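Local coordinates for copper homeostasis protein CutC (Streptococcus agalactiae, PDB 2BDQ) that probably binds copper ions and may take part in copper homeostasis in the cytoplasm, as a TIM-barrel protein of the CutC family, at residues Q48-H51 with S56-V59; M60-P63 with V69-D72; S138-V143 with V172-N177; L151-S156 with I162-H167. One frame throughout, in Å; residues are numbered along the deposited sequence.

Interaction 1: Q48-H51 with S56-V59; sequences QYLH and SVAV
Leu50 overlaps Val57 chiefly through a methyl-to-methyl meeting: its CD1 comes within 3.3 Å of Val57 CG2, a close approach for two methyl carbons. The same Val57 CG2 also lies 3.7 Å from Leu50 CB, so one branch of the valine fits against both the root and one end of the leucine, and the two side chains cross at about a right angle. Val57 points this branch at the helix because CG1 takes the position anti to the backbone N (chi1 -174°), leaving CG2 beside the N. The pair joins the last turn of helix 40-52 to the start of strand 56-60, the returning half of a beta-alpha-beta unit in the TIM barrel that begins with strand 24-28. Leu50 also touches Val25 of that first strand and Val57 touches Leu27, which extends the apolar layer between helix and sheet. At the margin His51 approaches more loosely, its NE2 4.2 Å from Val57 CG2 in an oblique attitude. The polar end of this imidazole is taken up by Asp91: OD2 of that carboxylate is hydrogen-bonded both to His51 NE2 and to the backbone N of Val57, bridging helix and strand beside the methyl contact.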
loop_
_atom_site.group_PDB
_atom_site.type_symbol
_atom_site.label_atom_id
_atom_site.label_comp_id
_atom_site.label_asym_id
_atom_site.label_seq_id
_atom_site.Cartn_x
_atom_site.Cartn_y
_atom_site.Cartn_z
ATOM N N GLN A 48 -16.551 4.546 5.441
ATOM C CA GLN A 48 -17.952 4.839 5.164
ATOM C C GLN A 48 -18.698 3.566 4.784
ATOM O O GLN A 48 -19.829 3.358 5.209
ATOM C CB GLN A 48 -18.061 5.865 4.035
ATOM C CG GLN A 48 -19.485 6.276 3.683
ATOM C CD GLN A 48 -19.516 7.410 2.670
ATOM O OE1 GLN A 48 -18.841 8.432 2.844
ATOM N NE2 GLN A 48 -20.301 7.241 1.608
ATOM N N TYR A 49 -18.055 2.716 3.991
ATOM C CA TYR A 49 -18.664 1.463 3.559
ATOM C C TYR A 49 -18.886 0.524 4.738
ATOM O O TYR A 49 -19.968 -0.030 4.901
ATOM C CB TYR A 49 -17.776 0.766 2.530
ATOM C CG TYR A 49 -18.362 -0.515 1.985
ATOM C CD1 TYR A 49 -19.336 -0.492 0.992
ATOM C CD2 TYR A 49 -17.941 -1.755 2.467
ATOM C CE1 TYR A 49 -19.877 -1.679 0.484
ATOM C CE2 TYR A 49 -18.472 -2.941 1.971
ATOM C CZ TYR A 49 -19.439 -2.896 0.976
ATOM O OH TYR A 49 -19.958 -4.065 0.468
ATOM N N LEU A 50 -17.858 0.343 5.558
ATOM C CA LEU A 50 -17.962 -0.538 6.710
ATOM C C LEU A 50 -18.900 0.013 7.782
ATOM O O LEU A 50 -19.705 -0.730 8.337
ATOM C CB LEU A 50 -16.577 -0.798 7.298
ATOM C CG LEU A 50 -15.636 -1.590 6.385
ATOM C CD1 LEU A 50 -14.230 -1.527 6.943
ATOM C CD2 LEU A 50 -16.116 -3.038 6.250
ATOM N N HIS A 51 -18.804 1.306 8.080
ATOM C CA HIS A 51 -19.685 1.899 9.080
ATOM C C HIS A 51 -21.131 1.707 8.648
ATOM O O HIS A 51 -22.010 1.458 9.471
ATOM C CB HIS A 51 -19.391 3.390 9.245
ATOM C CG HIS A 51 -18.110 3.681 9.963
ATOM N ND1 HIS A 51 -17.557 4.941 10.016
ATOM C CD2 HIS A 51 -17.273 2.873 10.658
ATOM C CE1 HIS A 51 -16.434 4.899 10.709
ATOM N NE2 HIS A 51 -16.239 3.656 11.110
ATOM N N SER A 56 -16.741 -1.817 12.758
ATOM C CA SER A 56 -15.662 -0.902 13.120
ATOM C C SER A 56 -14.449 -1.106 12.233
ATOM O O SER A 56 -14.260 -2.176 11.655
ATOM C CB SER A 56 -15.259 -1.104 14.582
ATOM O OG SER A 56 -16.360 -0.863 15.438
ATOM N N VAL A 57 -13.617 -0.073 12.165
ATOM C CA VAL A 57 -12.423 -0.082 11.333
ATOM C C VAL A 57 -11.159 0.347 12.058
ATOM O O VAL A 57 -11.082 1.462 12.547
ATOM C CB VAL A 57 -12.600 0.870 10.140
ATOM C CG1 VAL A 57 -11.411 0.749 9.189
ATOM C CG2 VAL A 57 -13.906 0.571 9.431
ATOM N N ALA A 58 -10.166 -0.533 12.109
ATOM C CA ALA A 58 -8.890 -0.218 12.748
ATOM C C ALA A 58 -7.895 0.002 11.607
ATOM O O ALA A 58 -7.608 -0.919 10.843
ATOM C CB ALA A 58 -8.436 -1.379 13.634
ATOM N N VAL A 59 -7.378 1.220 11.480
ATOM C CA VAL A 59 -6.447 1.539 10.402
ATOM C C VAL A 59 -4.979 1.306 10.736
ATOM O O VAL A 59 -4.475 1.761 11.766
ATOM C CB VAL A 59 -6.629 3.008 9.935
ATOM C CG1 VAL A 59 -5.629 3.345 8.836
ATOM C CG2 VAL A 59 -8.048 3.206 9.431
#

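Interaction 2: M60-P63 with V69-D72; sequences MIRP and VYND
The guanidinium of Arg62 turns an edge toward the hydroxyl of Tyr70, which lies near its plane, and a water sits in that plane at the same group; the phenol ring itself is tilted 69° from the guanidinium. Pro63 meets this ring with CG 3.4 Å from Tyr70 CE2 and CD 3.6 Å from the same carbon, so two pyrrolidine carbons pack obliquely against the CE2 corner of the ring. The hydroxyl reaches further, to the aliphatic part of the arginine, where Arg62 CG is 3.4 Å from Tyr70 OH. Arg62 is stretched out from CG to NE, with CG anti to the backbone N (chi1 -171°), and it crosses the tyrosine at about a right angle.

Two waters tie Tyr70 OH to the other segment. One donates to it over 3.0 Å and to the carbonyl oxygen of Ile61; the second accepts from Tyr70 OH at an unusually short 2.5 Å and from Arg62 NE at 2.7 Å. The hydroxyl is thus donor to one water and acceptor from the other, which would favour one orientation. The far end of Arg62 is held by Gly66 O through NH2 and by Gly35 O, from the loop after strand 24-28, through NH1. Both segments lie in the loop that leaves strand 56-60 at the C-terminal end of the barrel, and both Pro63 and Tyr70 lean on Met78 of the following helix 72-87.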
loop_
_atom_site.group_PDB
_atom_site.type_symbol
_atom_site.label_atom_id
_atom_site.label_comp_id
_atom_site.label_asym_id
_atom_site.label_seq_id
_atom_site.Cartn_x
_atom_site.Cartn_y
_atom_site.Cartn_z
HETATM N N MSE A 60 -4.296 0.594 9.844
HETATM C CA MSE A 60 -2.879 0.300 10.009
HETATM C C MSE A 60 -2.016 1.536 9.788
HETATM O O MSE A 60 -2.156 2.245 8.789
HETATM C CB MSE A 60 -2.437 -0.795 9.027
HETATM C CG MSE A 60 -2.072 -2.113 9.687
HETATM SE SE MSE A 60 -0.383 -1.969 10.632
HETATM C CE MSE A 60 0.354 -3.703 10.196
ATOM N N ILE A 61 -1.128 1.792 10.739
ATOM C CA ILE A 61 -0.215 2.917 10.652
ATOM C C ILE A 61 1.195 2.323 10.624
ATOM O O ILE A 61 1.796 2.066 11.671
ATOM C CB ILE A 61 -0.330 3.860 11.875
ATOM C CG1 ILE A 61 -1.770 4.352 12.035
ATOM C CG2 ILE A 61 0.644 5.024 11.718
ATOM C CD1 ILE A 61 -2.259 5.243 10.904
ATOM N N ARG A 62 1.703 2.092 9.417
ATOM C CA ARG A 62 3.035 1.536 9.209
ATOM C C ARG A 62 3.512 2.085 7.865
ATOM O O ARG A 62 2.943 1.771 6.826
ATOM C CB ARG A 62 2.952 0.011 9.182
ATOM C CG ARG A 62 4.288 -0.707 9.179
ATOM C CD ARG A 62 4.041 -2.202 9.281
ATOM N NE ARG A 62 5.262 -2.994 9.236
ATOM C CZ ARG A 62 5.313 -4.245 8.795
ATOM N NH1 ARG A 62 4.209 -4.840 8.361
ATOM N NH2 ARG A 62 6.465 -4.899 8.779
ATOM N N PRO A 63 4.574 2.910 7.878
ATOM C CA PRO A 63 5.188 3.565 6.714
ATOM C C PRO A 63 5.851 2.656 5.680
ATOM O O PRO A 63 6.167 3.098 4.578
ATOM C CB PRO A 63 6.185 4.517 7.360
ATOM C CG PRO A 63 6.693 3.678 8.485
ATOM C CD PRO A 63 5.420 3.093 9.068
ATOM N N VAL A 69 11.831 -0.178 13.619
ATOM C CA VAL A 69 12.737 0.851 14.128
ATOM C C VAL A 69 12.687 1.943 13.074
ATOM O O VAL A 69 13.392 1.876 12.064
ATOM C CB VAL A 69 14.193 0.333 14.252
ATOM C CG1 VAL A 69 15.045 1.353 14.995
ATOM C CG2 VAL A 69 14.214 -0.999 14.969
ATOM N N TYR A 70 11.846 2.945 13.309
ATOM C CA TYR A 70 11.662 4.021 12.348
ATOM C C TYR A 70 12.525 5.252 12.547
ATOM O O TYR A 70 12.786 5.673 13.673
ATOM C CB TYR A 70 10.189 4.447 12.324
ATOM C CG TYR A 70 9.218 3.311 12.109
ATOM C CD1 TYR A 70 8.392 2.868 13.144
ATOM C CD2 TYR A 70 9.131 2.670 10.876
ATOM C CE1 TYR A 70 7.501 1.804 12.950
ATOM C CE2 TYR A 70 8.252 1.614 10.668
ATOM C CZ TYR A 70 7.442 1.180 11.702
ATOM O OH TYR A 70 6.600 0.111 11.477
ATOM N N ASN A 71 12.957 5.832 11.430
ATOM C CA ASN A 71 13.762 7.038 11.466
ATOM C C ASN A 71 12.811 8.238 11.544
ATOM O O ASN A 71 11.588 8.087 11.422
ATOM C CB ASN A 71 14.673 7.111 10.230
ATOM C CG ASN A 71 13.902 7.164 8.919
ATOM O OD1 ASN A 71 14.409 6.751 7.880
ATOM N ND2 ASN A 71 12.685 7.682 8.959
ATOM N N ASP A 72 13.371 9.422 11.751
ATOM C CA ASP A 72 12.573 10.643 11.874
ATOM C C ASP A 72 11.570 10.869 10.740
ATOM O O ASP A 72 10.405 11.182 10.984
ATOM C CB ASP A 72 13.515 11.846 11.994
ATOM C CG ASP A 72 14.300 11.834 13.295
ATOM O OD1 ASP A 72 15.289 12.581 13.407
ATOM O OD2 ASP A 72 13.915 11.077 14.214
HETATM O O HOH W 1 3.902 0.403 12.833
HETATM O O HOH W 2 7.450 -1.522 9.757
#

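Interaction 3: S138-V143 with V172-N177; sequences SIDQLV and VEYANN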
loop_
_atom_site.group_PDB
_atom_site.type_symbol
_atom_site.label_atom_id
_atom_site.label_comp_id
_atom_site.label_asym_id
_atom_site.label_seq_id
_atom_site.Cartn_x
_atom_site.Cartn_y
_atom_site.Cartn_z
ATOM N N SER A 138 6.538 -4.695 28.975
ATOM C CA SER A 138 6.043 -4.013 27.789
ATOM C C SER A 138 4.538 -3.773 27.904
ATOM O O SER A 138 4.042 -2.731 27.497
ATOM C CB SER A 138 6.365 -4.841 26.543
ATOM O OG SER A 138 7.768 -5.026 26.418
ATOM N N ILE A 139 3.823 -4.737 28.479
ATOM C CA ILE A 139 2.386 -4.616 28.661
ATOM C C ILE A 139 2.097 -3.429 29.576
ATOM O O ILE A 139 1.252 -2.583 29.268
ATOM C CB ILE A 139 1.791 -5.920 29.257
ATOM C CG1 ILE A 139 1.785 -7.014 28.180
ATOM C CG2 ILE A 139 0.386 -5.667 29.791
ATOM C CD1 ILE A 139 1.288 -8.383 28.664
ATOM N N ASP A 140 2.810 -3.368 30.698
ATOM C CA ASP A 140 2.654 -2.274 31.658
ATOM C C ASP A 140 2.918 -0.949 30.960
ATOM O O ASP A 140 2.216 0.028 31.196
ATOM C CB ASP A 140 3.640 -2.440 32.823
ATOM C CG ASP A 140 3.261 -3.580 33.752
ATOM O OD1 ASP A 140 4.167 -4.141 34.401
ATOM O OD2 ASP A 140 2.060 -3.905 33.848
ATOM N N GLN A 141 3.935 -0.922 30.102
ATOM C CA GLN A 141 4.277 0.294 29.374
ATOM C C GLN A 141 3.166 0.660 28.403
ATOM O O GLN A 141 2.844 1.838 28.247
ATOM C CB GLN A 141 5.574 0.112 28.597
ATOM C CG GLN A 141 6.824 0.061 29.453
ATOM C CD GLN A 141 8.048 -0.300 28.637
ATOM O OE1 GLN A 141 9.176 -0.180 29.105
ATOM N NE2 GLN A 141 7.828 -0.758 27.408
ATOM N N LEU A 142 2.582 -0.339 27.748
ATOM C CA LEU A 142 1.501 -0.068 26.805
ATOM C C LEU A 142 0.277 0.453 27.547
ATOM O O LEU A 142 -0.452 1.304 27.034
ATOM C CB LEU A 142 1.141 -1.326 26.012
ATOM C CG LEU A 142 2.197 -1.779 25.004
ATOM C CD1 LEU A 142 1.715 -3.041 24.314
ATOM C CD2 LEU A 142 2.464 -0.667 23.991
ATOM N N VAL A 143 0.052 -0.061 28.753
ATOM C CA VAL A 143 -1.071 0.382 29.572
ATOM C C VAL A 143 -0.831 1.844 29.958
ATOM O O VAL A 143 -1.747 2.670 29.911
ATOM C CB VAL A 143 -1.201 -0.464 30.863
ATOM C CG1 VAL A 143 -2.241 0.161 31.799
ATOM C CG2 VAL A 143 -1.609 -1.889 30.511
ATOM N N VAL A 172 -2.211 -12.834 29.236
ATOM C CA VAL A 172 -3.585 -12.446 29.518
ATOM C C VAL A 172 -3.787 -12.275 31.020
ATOM O O VAL A 172 -4.409 -11.314 31.466
ATOM C CB VAL A 172 -4.574 -13.503 29.029
ATOM C CG1 VAL A 172 -5.974 -13.146 29.503
ATOM C CG2 VAL A 172 -4.526 -13.599 27.523
ATOM N N GLU A 173 -3.258 -13.215 31.792
ATOM C CA GLU A 173 -3.381 -13.165 33.243
ATOM C C GLU A 173 -2.649 -11.942 33.787
ATOM O O GLU A 173 -3.147 -11.251 34.683
ATOM C CB GLU A 173 -2.805 -14.441 33.872
ATOM C CG GLU A 173 -3.533 -15.721 33.450
ATOM C CD GLU A 173 -2.886 -17.001 33.989
ATOM O OE1 GLU A 173 -1.712 -17.281 33.648
ATOM O OE2 GLU A 173 -3.556 -17.736 34.751
ATOM N N TYR A 174 -1.472 -11.671 33.232
ATOM C CA TYR A 174 -0.684 -10.531 33.667
ATOM C C TYR A 174 -1.349 -9.225 33.255
ATOM O O TYR A 174 -1.276 -8.245 33.987
ATOM C CB TYR A 174 0.728 -10.614 33.090
ATOM C CG TYR A 174 1.663 -9.548 33.608
ATOM C CD1 TYR A 174 1.810 -8.334 32.937
ATOM C CD2 TYR A 174 2.390 -9.744 34.782
ATOM C CE1 TYR A 174 2.657 -7.341 33.421
ATOM C CE2 TYR A 174 3.236 -8.764 35.275
ATOM C CZ TYR A 174 3.369 -7.562 34.590
ATOM O OH TYR A 174 4.230 -6.594 35.063
ATOM N N ALA A 175 -1.989 -9.211 32.087
ATOM C CA ALA A 175 -2.679 -8.011 31.604
ATOM C C ALA A 175 -3.787 -7.652 32.586
ATOM O O ALA A 175 -4.111 -6.482 32.774
ATOM C CB ALA A 175 -3.266 -8.262 30.213
ATOM N N ASN A 176 -4.375 -8.674 33.198
ATOM C CA ASN A 176 -5.426 -8.487 34.199
ATOM C C ASN A 176 -6.473 -7.439 33.814
ATOM O O ASN A 176 -6.748 -6.513 34.576
ATOM C CB ASN A 176 -4.766 -8.118 35.530
ATOM C CG ASN A 176 -5.734 -8.120 36.693
ATOM O OD1 ASN A 176 -6.604 -8.989 36.798
ATOM N ND2 ASN A 176 -5.569 -7.155 37.592
ATOM N N ASN A 177 -7.036 -7.595 32.621
ATOM C CA ASN A 177 -8.073 -6.705 32.107
ATOM C C ASN A 177 -7.709 -5.237 31.976
ATOM O O ASN A 177 -8.590 -4.403 31.758
ATOM C CB ASN A 177 -9.333 -6.843 32.961
ATOM C CG ASN A 177 -9.919 -8.236 32.895
ATOM O OD1 ASN A 177 -10.297 -8.711 31.820
ATOM N ND2 ASN A 177 -9.992 -8.905 34.040
#
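Ile139 and Ala175 form the inner, buried part of this contact between two outer helices of the TIM barrel, helix 135-144 and helix 165-175, where the backbones come as near as 6.8 Å between the CA atoms of the two residues. The small alanine leaves one isoleucine branch facing the helix backbone, Ile139 CG2 lying 4.3 Å from Ala175 CA. Its other branch goes to Tyr174, CD1 meeting the ring obliquely. Ile139 also touches Ile150 of strand 149-152, so this side of the contact continues into the layer between helices and sheet.

Toward the solvent side the packing gives way to a polar link. Asp140 and Tyr174, both partly exposed, cross at about a right angle, and the tyrosine reaches over because its CG stands anti to the backbone N (chi1 -174°). The aspartate is held at both oxygens: OD2 forms a salt bridge with Arg178, whose guanidinium also hydrogen-bonds the carbonyl oxygens of Tyr174 and Ala175 at the end of their helix. One arginine therefore joins the carboxylate to the helix terminus, and its charge would probably favour the ionised aspartate. The remaining oxygen lies in the plane of the Tyr174 ring at its edge: Tyr174 OH donates to Asp140 OD1 over 2.5 Å, reaching it on the syn side, 27° out of the carboxylate plane.

Interaction 4: L151-S156 with I162-H167; sequences LLHGSS and IENIKH
The backbone of Gly154 passes 5.4 Å from that of Asn164, CA to CA, with a phi of 98° that suits glycine, whose lack of a side chain lets Asn164 come this near. This meeting joins the loop after strand 149-152 to the start of helix 165-175, within a beta-alpha-beta unit of the TIM barrel that goes on to strand 180-183; it lies at the C-terminal end of the barrel strands, where enzymes of this fold usually carry their active sites.

Asn164 occupies the N-cap position, yet its side chain makes no capping bond and reaches instead across to the loop after the strand. There ND2 donates to His153 O over 3.0 Å, arriving from above the carbonyl plane, 38° out of it. The turning of the amide is probably steered mainly by this bond, with Ser155 OG as a weak second acceptor 3.3 Å from Asn164 ND2. Glu159 is the stronger partner of that serine hydroxyl, through OE1. ND2 also stands over one face of the His153 imidazole, 3.9 Å from its CD2, with ring and amide planes nearly perpendicular. The ring is fixed by hydrogen bonds to main-chain oxygens on both nitrogens, Gly184 O at ND1 and Glu159 O at NE2, while Ser155 O lies in its plane at the edge.

One helical turn further on, His167 approaches the glycine carbonyl obliquely: ND1 donates weakly to Gly154 O over 3.5 Å, with an N-H...O angle of 143°.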
loop_
_atom_site.group_PDB
_atom_site.type_symbol
_atom_site.label_atom_id
_atom_site.label_comp_id
_atom_site.label_asym_id
_atom_site.label_seq_id
_atom_site.Cartn_x
_atom_site.Cartn_y
_atom_site.Cartn_z
ATOM N N LEU A 151 -2.184 -6.947 19.638
ATOM C CA LEU A 151 -2.326 -8.035 18.682
ATOM C C LEU A 151 -1.001 -8.777 18.715
ATOM O O LEU A 151 0.049 -8.196 18.430
ATOM C CB LEU A 151 -2.589 -7.490 17.276
ATOM C CG LEU A 151 -2.512 -8.546 16.168
ATOM C CD1 LEU A 151 -3.518 -9.649 16.447
ATOM C CD2 LEU A 151 -2.780 -7.907 14.817
ATOM N N LEU A 152 -1.046 -10.057 19.071
ATOM C CA LEU A 152 0.174 -10.844 19.163
ATOM C C LEU A 152 -0.001 -12.292 18.725
ATOM O O LEU A 152 -1.112 -12.816 18.682
ATOM C CB LEU A 152 0.708 -10.785 20.597
ATOM C CG LEU A 152 -0.233 -11.145 21.749
ATOM C CD1 LEU A 152 -0.344 -12.665 21.884
ATOM C CD2 LEU A 152 0.317 -10.561 23.040
ATOM N N HIS A 153 1.119 -12.923 18.389
ATOM C CA HIS A 153 1.139 -14.300 17.935
ATOM C C HIS A 153 1.607 -15.226 19.050
ATOM O O HIS A 153 1.255 -16.403 19.071
ATOM C CB HIS A 153 2.072 -14.425 16.721
ATOM C CG HIS A 153 2.202 -15.821 16.200
ATOM N ND1 HIS A 153 1.150 -16.504 15.627
ATOM C CD2 HIS A 153 3.257 -16.669 16.179
ATOM C CE1 HIS A 153 1.550 -17.712 15.277
ATOM N NE2 HIS A 153 2.825 -17.838 15.600
ATOM N N GLY A 154 2.413 -14.698 19.967
ATOM C CA GLY A 154 2.909 -15.511 21.063
ATOM C C GLY A 154 4.314 -16.047 20.827
ATOM O O GLY A 154 4.884 -16.717 21.692
ATOM N N SER A 155 4.862 -15.767 19.648
ATOM C CA SER A 155 6.212 -16.190 19.279
ATOM C C SER A 155 6.639 -15.326 18.097
ATOM O O SER A 155 5.798 -14.751 17.412
ATOM C CB SER A 155 6.239 -17.671 18.886
ATOM O OG SER A 155 5.625 -17.884 17.631
ATOM N N SER A 156 7.939 -15.227 17.849
ATOM C CA SER A 156 8.406 -14.390 16.746
ATOM C C SER A 156 9.042 -15.137 15.586
ATOM O O SER A 156 9.404 -14.529 14.584
ATOM C CB SER A 156 9.390 -13.347 17.276
ATOM O OG SER A 156 10.370 -13.962 18.093
ATOM N N ILE A 162 -0.844 -22.558 18.064
ATOM C CA ILE A 162 -1.370 -23.579 18.968
ATOM C C ILE A 162 -0.347 -23.972 20.042
ATOM O O ILE A 162 -0.715 -24.411 21.133
ATOM C CB ILE A 162 -1.795 -24.845 18.192
ATOM C CG1 ILE A 162 -2.563 -25.781 19.118
ATOM C CG2 ILE A 162 -0.580 -25.561 17.635
ATOM C CD1 ILE A 162 -3.896 -25.233 19.567
ATOM N N GLU A 163 0.934 -23.784 19.737
ATOM C CA GLU A 163 1.991 -24.125 20.677
ATOM C C GLU A 163 2.369 -22.971 21.599
ATOM O O GLU A 163 3.293 -23.096 22.399
ATOM C CB GLU A 163 3.231 -24.595 19.920
ATOM C CG GLU A 163 2.915 -25.461 18.717
ATOM C CD GLU A 163 3.759 -26.715 18.643
ATOM O OE1 GLU A 163 3.401 -27.714 19.311
ATOM O OE2 GLU A 163 4.784 -26.696 17.923
ATOM N N ASN A 164 1.661 -21.851 21.495
ATOM C CA ASN A 164 1.971 -20.703 22.349
ATOM C C ASN A 164 0.934 -20.477 23.435
ATOM O O ASN A 164 0.942 -19.448 24.107
ATOM C CB ASN A 164 2.096 -19.433 21.509
ATOM C CG ASN A 164 3.172 -19.539 20.457
ATOM O OD1 ASN A 164 4.196 -20.188 20.673
ATOM N ND2 ASN A 164 2.963 -18.883 19.319
ATOM N N ILE A 165 0.043 -21.444 23.598
ATOM C CA ILE A 165 -1.024 -21.355 24.580
ATOM C C ILE A 165 -0.545 -20.930 25.967
ATOM O O ILE A 165 -1.068 -19.976 26.542
ATOM C CB ILE A 165 -1.774 -22.701 24.682
ATOM C CG1 ILE A 165 -2.500 -22.976 23.364
ATOM C CG2 ILE A 165 -2.752 -22.680 25.854
ATOM C CD1 ILE A 165 -3.207 -24.312 23.316
ATOM N N LYS A 166 0.446 -21.632 26.506
ATOM C CA LYS A 166 0.948 -21.296 27.832
ATOM C C LYS A 166 1.400 -19.846 27.953
ATOM O O LYS A 166 0.993 -19.142 28.870
ATOM C CB LYS A 166 2.092 -22.244 28.224
ATOM C CG LYS A 166 1.619 -23.542 28.888
ATOM C CD LYS A 166 0.640 -24.321 28.007
ATOM C CE LYS A 166 -0.413 -25.040 28.848
ATOM N NZ LYS A 166 -1.311 -24.071 29.565
ATOM N N HIS A 167 2.227 -19.395 27.018
ATOM C CA HIS A 167 2.729 -18.028 27.054
ATOM C C HIS A 167 1.624 -16.989 26.890
ATOM O O HIS A 167 1.574 -16.006 27.628
ATOM C CB HIS A 167 3.791 -17.823 25.967
ATOM C CG HIS A 167 4.485 -16.502 26.049
ATOM N ND1 HIS A 167 4.582 -15.643 24.974
ATOM C CD2 HIS A 167 5.101 -15.881 27.081
ATOM C CE1 HIS A 167 5.226 -14.552 25.342
ATOM N NE2 HIS A 167 5.552 -14.669 26.619
#

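Following the chain from the N terminus, interaction 1 closes the short turn between helix 40-52 and strand 56-60. Interaction 2 begins where that strand ends and closes a small loop leading to helix 72-87, so the two contacts sit at opposite ends of one strand, their centres 22 Å apart. Much later, interaction 3 brings helix 135-144 against helix 165-175 and encloses 28 residues, among them strand 149-152. Interaction 4 is nested within that loop and ties the loop after this strand to the start of helix 165-175; none of the four cross. Interactions 1 and 4 both reach the barrel sheet, on opposite sides of the chain's centre.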